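Local structure of CofB (Escherichia coli, 5AX6) at residues 23-31 with 40-48. The protein is a minor pilin of the type IVb pilus CFA/III of enterotoxigenic Escherichia coli and probably takes part in pilus assembly as a homotrimer. Residues are numbered along the deposited sequence; the frame is centred on the assembly and turned at random.
Sequences DFVAEEQIT and EITNPLYEQ
Asn43 reaches into the turn that follows helix 4-25 and turns its amide steeply against one face of Phe24, ND2 standing 3.5 Å above the ring plane, over its centre, with the two planes 60° apart. ND2 donates to Glu27 O at 2.9 Å, an acceptor lying nearly in the amide plane, while OD1 accepts a hydrogen bond from Leu45 N, closing an Asx turn. The amide is directed at the helix end because chi1 (-168°) sets CG opposite the backbone N of Asn43; that N bonds to Glu28 O at 2.7 Å. Tyr46 meets the last helical turn with its ring edge: OH donates to a lone pair of Val25 O, in the carbonyl plane, at 2.5 Å. Just past the helix, CD2 of Tyr46 lies near CA and CG of Glu28. Leu45 CD1 fills the neighbouring position between Phe24 CE2 and Val25 CG2.

Asn43 directly follows strand 37-42, which pairs antiparallel with strand 29-34. Ile30 and Ile41 form the hydrogen-bonded pair here, with both bonds straight, and their CG1 atoms touch at 3.7 Å; Ile30 CD1 extends to Pro44 CD. Toward the hairpin tip, Thr31 OG1 donates to the syn lone pair of Glu40 OE2 at 2.7 Å. Arg240 of a second subunit bonds to Thr31 OG1 and forms a salt bridge with Glu40 OE1. In the same chain, Tyr107 meets Phe24 edge-to-face and Phe128 packs on Val25 and Leu45.

An alanine in place of Asn43 would remove the amide, probably leaving Glu27 O and Leu45 N without these partners and taking away the amide contact on one face of Phe24. The contact thus ties the hairpin to the helix end within the pilin domain through side chains that bond to backbone, while its charged edge joins the trimer interface.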
ATOM      1  N   ASP A  23       5.325 -19.484  22.691  1.00 17.75           N
ATOM      2  CA  ASP A  23       4.817 -18.143  22.403  1.00 20.49           C
ATOM      3  C   ASP A  23       4.642 -17.350  23.688  1.00 20.29           C
ATOM      4  O   ASP A  23       4.960 -16.166  23.748  1.00 18.07           O
ATOM      5  CB  ASP A  23       3.471 -18.202  21.654  1.00 19.20           C
ATOM      6  CG  ASP A  23       3.619 -18.470  20.160  1.00 23.73           C
ATOM      7  OD1 ASP A  23       4.735 -18.372  19.605  1.00 26.70           O
ATOM      8  OD2 ASP A  23       2.586 -18.782  19.531  1.00 26.51           O
ATOM      9  N   PHE A  24       4.144 -18.022  24.725  1.00 15.50           N
ATOM     10  CA  PHE A  24       3.918 -17.397  26.024  1.00 15.93           C
ATOM     11  C   PHE A  24       5.241 -16.988  26.672  1.00 18.06           C
ATOM     12  O   PHE A  24       5.392 -15.861  27.176  1.00 17.81           O
ATOM     13  CB  PHE A  24       3.147 -18.359  26.930  1.00 18.38           C
ATOM     14  CG  PHE A  24       2.823 -17.805  28.298  1.00 14.89           C
ATOM     15  CD1 PHE A  24       1.902 -16.780  28.449  1.00 18.75           C
ATOM     16  CD2 PHE A  24       3.427 -18.333  29.431  1.00 16.82           C
ATOM     17  CE1 PHE A  24       1.600 -16.269  29.714  1.00 20.97           C
ATOM     18  CE2 PHE A  24       3.118 -17.846  30.694  1.00 21.62           C
ATOM     19  CZ  PHE A  24       2.206 -16.817  30.836  1.00 20.04           C
ATOM     20  N   VAL A  25       6.192 -17.918  26.665  1.00 16.02           N
ATOM     21  CA  VAL A  25       7.527 -17.641  27.188  1.00 15.93           C
ATOM     22  C   VAL A  25       8.136 -16.431  26.466  1.00 16.00           C
ATOM     23  O   VAL A  25       8.815 -15.598  27.084  1.00 17.43           O
ATOM     24  CB  VAL A  25       8.450 -18.869  27.038  1.00 17.33           C
ATOM     25  CG1 VAL A  25       9.926 -18.510  27.281  1.00 15.74           C
ATOM     26  CG2 VAL A  25       8.025 -19.964  28.003  1.00 16.57           C
ATOM     27  N   ALA A  26       7.889 -16.338  25.162  1.00 16.61           N
ATOM     28  CA  ALA A  26       8.509 -15.281  24.347  1.00 21.36           C
ATOM     29  C   ALA A  26       7.844 -13.904  24.487  1.00 23.26           C
ATOM     30  O   ALA A  26       8.244 -12.940  23.819  1.00 21.20           O
ATOM     31  CB  ALA A  26       8.522 -15.697  22.894  1.00 17.64           C
ATOM     32  N   GLU A  27       6.827 -13.793  25.339  1.00 18.03           N
ATOM     33  CA  GLU A  27       6.229 -12.481  25.595  1.00 20.79           C
ATOM     34  C   GLU A  27       6.516 -12.028  27.017  1.00 24.16           C
ATOM     35  O   GLU A  27       5.878 -12.489  27.956  1.00 23.16           O
ATOM     36  CB  GLU A  27       4.710 -12.505  25.341  1.00 18.12           C
ATOM     37  CG  GLU A  27       4.352 -12.758  23.895  1.00 23.58           C
ATOM     38  CD  GLU A  27       2.846 -12.868  23.642  1.00 26.89           C
ATOM     39  OE1 GLU A  27       2.048 -12.581  24.561  1.00 20.70           O
ATOM     40  OE2 GLU A  27       2.469 -13.246  22.512  1.00 22.35           O
ATOM     41  N   GLU A  28       7.475 -11.122  27.190  1.00 19.74           N
ATOM     42  CA  GLU A  28       7.747 -10.615  28.524  1.00 20.55           C
ATOM     43  C   GLU A  28       6.644  -9.679  28.993  1.00 23.49           C
ATOM     44  O   GLU A  28       6.317  -9.639  30.182  1.00 23.80           O
ATOM     45  CB  GLU A  28       9.095  -9.902  28.577  1.00 24.24           C
ATOM     46  CG  GLU A  28       9.387  -9.327  29.943  1.00 29.61           C
ATOM     47  CD  GLU A  28      10.874  -9.257  30.233  1.00 36.46           C
ATOM     48  OE1 GLU A  28      11.666  -9.744  29.399  1.00 41.56           O
ATOM     49  OE2 GLU A  28      11.243  -8.720  31.298  1.00 36.28           O
ATOM     50  N   GLN A  29       6.086  -8.920  28.055  1.00 18.68           N
ATOM     51  CA  GLN A  29       4.909  -8.104  28.305  1.00 22.08           C
ATOM     52  C   GLN A  29       3.714  -8.778  27.638  1.00 24.53           C
ATOM     53  O   GLN A  29       3.785  -9.137  26.463  1.00 21.25           O
ATOM     54  CB  GLN A  29       5.097  -6.683  27.764  1.00 23.27           C
ATOM     55  CG  GLN A  29       6.235  -5.906  28.431  1.00 23.24           C
ATOM     56  CD  GLN A  29       5.983  -5.623  29.910  1.00 29.61           C
ATOM     57  OE1 GLN A  29       6.632  -6.201  30.791  1.00 36.57           O
ATOM     58  NE2 GLN A  29       5.053  -4.723  30.187  1.00 30.83           N
ATOM     59  N   ILE A  30       2.627  -8.969  28.378  1.00 21.05           N
ATOM     60  CA  ILE A  30       1.466  -9.650  27.806  1.00 18.76           C
ATOM     61  C   ILE A  30       0.207  -8.820  27.939  1.00 21.31           C
ATOM     62  O   ILE A  30       0.114  -7.966  28.818  1.00 22.40           O
ATOM     63  CB  ILE A  30       1.210 -11.029  28.470  1.00 20.85           C
ATOM     64  CG1 ILE A  30       1.020 -10.867  29.975  1.00 19.15           C
ATOM     65  CG2 ILE A  30       2.364 -11.957  28.203  1.00 20.70           C
ATOM     66  CD1 ILE A  30       0.609 -12.158  30.673  1.00 23.65           C
ATOM     67  N   THR A  31      -0.764  -9.092  27.071  1.00 21.78           N
ATOM     68  CA  THR A  31      -2.058  -8.426  27.133  1.00 23.78           C
ATOM     69  C   THR A  31      -3.052  -9.294  27.910  1.00 20.39           C
ATOM     70  O   THR A  31      -3.288 -10.445  27.553  1.00 19.83           O
ATOM     71  CB  THR A  31      -2.627  -8.136  25.719  1.00 23.19           C
ATOM     72  OG1 THR A  31      -1.674  -7.383  24.955  1.00 26.44           O
ATOM     73  CG2 THR A  31      -3.921  -7.335  25.822  1.00 25.10           C
ATOM     74  N   GLU A  40      -1.686  -4.039  29.463  1.00 25.14           N
ATOM     75  CA  GLU A  40      -0.384  -4.686  29.358  1.00 22.44           C
ATOM     76  C   GLU A  40       0.181  -4.899  30.741  1.00 26.03           C
ATOM     77  O   GLU A  40       0.229  -3.971  31.553  1.00 26.56           O
ATOM     78  CB  GLU A  40       0.605  -3.855  28.530  1.00 31.32           C
ATOM     79  CG  GLU A  40       0.124  -3.492  27.153  1.00 32.98           C
ATOM     80  CD  GLU A  40      -0.128  -4.704  26.295  1.00 37.14           C
ATOM     81  OE1 GLU A  40       0.850  -5.410  25.956  1.00 39.67           O
ATOM     82  OE2 GLU A  40      -1.309  -4.953  25.960  1.00 34.40           O
ATOM     83  N   ILE A  41       0.619  -6.125  31.015  1.00 23.35           N
ATOM     84  CA  ILE A  41       1.325  -6.398  32.250  1.00 21.17           C
ATOM     85  C   ILE A  41       2.582  -7.212  31.976  1.00 22.72           C
ATOM     86  O   ILE A  41       2.754  -7.789  30.899  1.00 22.87           O
ATOM     87  CB  ILE A  41       0.449  -7.173  33.264  1.00 23.54           C
ATOM     88  CG1 ILE A  41       0.049  -8.535  32.671  1.00 20.82           C
ATOM     89  CG2 ILE A  41      -0.769  -6.350  33.659  1.00 28.50           C
ATOM     90  CD1 ILE A  41      -0.537  -9.488  33.694  1.00 24.46           C
ATOM     91  N   THR A  42       3.467  -7.235  32.955  1.00 21.04           N
ATOM     92  CA  THR A  42       4.598  -8.130  32.899  1.00 21.27           C
ATOM     93  C   THR A  42       4.087  -9.574  32.979  1.00 20.29           C
ATOM     94  O   THR A  42       3.269  -9.899  33.839  1.00 19.70           O
ATOM     95  CB  THR A  42       5.576  -7.836  34.036  1.00 25.48           C
ATOM     96  OG1 THR A  42       6.131  -6.527  33.842  1.00 27.44           O
ATOM     97  CG2 THR A  42       6.696  -8.870  34.066  1.00 25.32           C
ATOM     98  N   ASN A  43       4.566 -10.422  32.077  1.00 19.50           N
ATOM     99  CA  ASN A  43       4.308 -11.864  32.152  1.00 23.65           C
ATOM    100  C   ASN A  43       4.657 -12.387  33.556  1.00 19.77           C
ATOM    101  O   ASN A  43       5.745 -12.112  34.069  1.00 18.79           O
ATOM    102  CB  ASN A  43       5.125 -12.591  31.070  1.00 18.38           C
ATOM    103  CG  ASN A  43       4.704 -14.040  30.878  1.00 18.10           C
ATOM    104  OD1 ASN A  43       4.377 -14.742  31.837  1.00 18.85           O
ATOM    105  ND2 ASN A  43       4.725 -14.497  29.625  1.00 16.28           N
ATOM    106  N   PRO A  44       3.738 -13.136  34.191  1.00 18.65           N
ATOM    107  CA  PRO A  44       4.042 -13.657  35.531  1.00 20.09           C
ATOM    108  C   PRO A  44       5.308 -14.511  35.570  1.00 17.58           C
ATOM    109  O   PRO A  44       5.898 -14.665  36.638  1.00 19.91           O
ATOM    110  CB  PRO A  44       2.798 -14.503  35.878  1.00 19.90           C
ATOM    111  CG  PRO A  44       2.133 -14.777  34.572  1.00 21.68           C
ATOM    112  CD  PRO A  44       2.387 -13.524  33.755  1.00 19.47           C
ATOM    113  N   LEU A  45       5.717 -15.063  34.429  1.00 18.99           N
ATOM    114  CA  LEU A  45       6.998 -15.764  34.366  1.00 18.54           C
ATOM    115  C   LEU A  45       8.131 -14.881  34.870  1.00 22.39           C
ATOM    116  O   LEU A  45       9.095 -15.369  35.456  1.00 20.08           O
ATOM    117  CB  LEU A  45       7.299 -16.211  32.929  1.00 16.92           C
ATOM    118  CG  LEU A  45       6.420 -17.300  32.310  1.00 17.65           C
ATOM    119  CD1 LEU A  45       6.814 -17.509  30.850  1.00 18.21           C
ATOM    120  CD2 LEU A  45       6.559 -18.604  33.071  1.00 17.23           C
ATOM    121  N   TYR A  46       8.022 -13.574  34.646  1.00 19.02           N
ATOM    122  CA  TYR A  46       9.182 -12.707  34.844  1.00 19.70           C
ATOM    123  C   TYR A  46       9.021 -11.707  35.996  1.00 24.08           C
ATOM    124  O   TYR A  46       9.740 -10.703  36.081  1.00 27.60           O
ATOM    125  CB  TYR A  46       9.492 -12.001  33.523  1.00 23.61           C
ATOM    126  CG  TYR A  46       9.635 -12.992  32.393  1.00 19.35           C
ATOM    127  CD1 TYR A  46      10.610 -13.984  32.440  1.00 18.72           C
ATOM    128  CD2 TYR A  46       8.781 -12.959  31.292  1.00 19.26           C
ATOM    129  CE1 TYR A  46      10.738 -14.922  31.412  1.00 18.24           C
ATOM    130  CE2 TYR A  46       8.900 -13.885  30.258  1.00 20.20           C
ATOM    131  CZ  TYR A  46       9.876 -14.862  30.324  1.00 20.54           C
ATOM    132  OH  TYR A  46       9.995 -15.783  29.304  1.00 19.69           O
ATOM    133  N   GLU A  47       8.095 -12.016  36.888  1.00 24.62           N
ATOM    134  CA  GLU A  47       7.894 -11.250  38.112  1.00 26.85           C
ATOM    135  C   GLU A  47       8.572 -11.923  39.294  1.00 32.63           C
ATOM    136  O   GLU A  47       8.354 -13.107  39.546  1.00 29.65           O
ATOM    137  CB  GLU A  47       6.405 -11.088  38.401  1.00 27.00           C
ATOM    138  CG  GLU A  47       5.713 -10.088  37.503  1.00 30.34           C
ATOM    139  CD  GLU A  47       6.201  -8.671  37.748  1.00 51.35           C
ATOM    140  OE1 GLU A  47       5.608  -7.973  38.597  1.00 56.78           O
ATOM    141  OE2 GLU A  47       7.188  -8.258  37.097  1.00 50.81           O
ATOM    142  N   GLN A  48       9.383 -11.171  40.031  1.00 29.20           N
ATOM    143  CA  GLN A  48      10.084 -11.737  41.187  1.00 32.95           C
ATOM    144  C   GLN A  48       9.133 -12.269  42.252  1.00 33.16           C
ATOM    145  O   GLN A  48       9.508 -13.107  43.067  1.00 36.82           O
ATOM    146  CB  GLN A  48      11.002 -10.694  41.823  1.00 37.40           C
ATOM    147  CG  GLN A  48      12.271 -10.416  41.060  1.00 39.40           C
ATOM    148  CD  GLN A  48      13.218  -9.515  41.843  1.00 45.70           C
ATOM    149  OE1 GLN A  48      13.225  -8.296  41.663  1.00 37.40           O
ATOM    150  NE2 GLN A  48      14.018 -10.113  42.721  1.00 33.23           N
TER
HETATM  151  O   HOH W   1      12.049  -9.316  33.872  1.00 33.24           O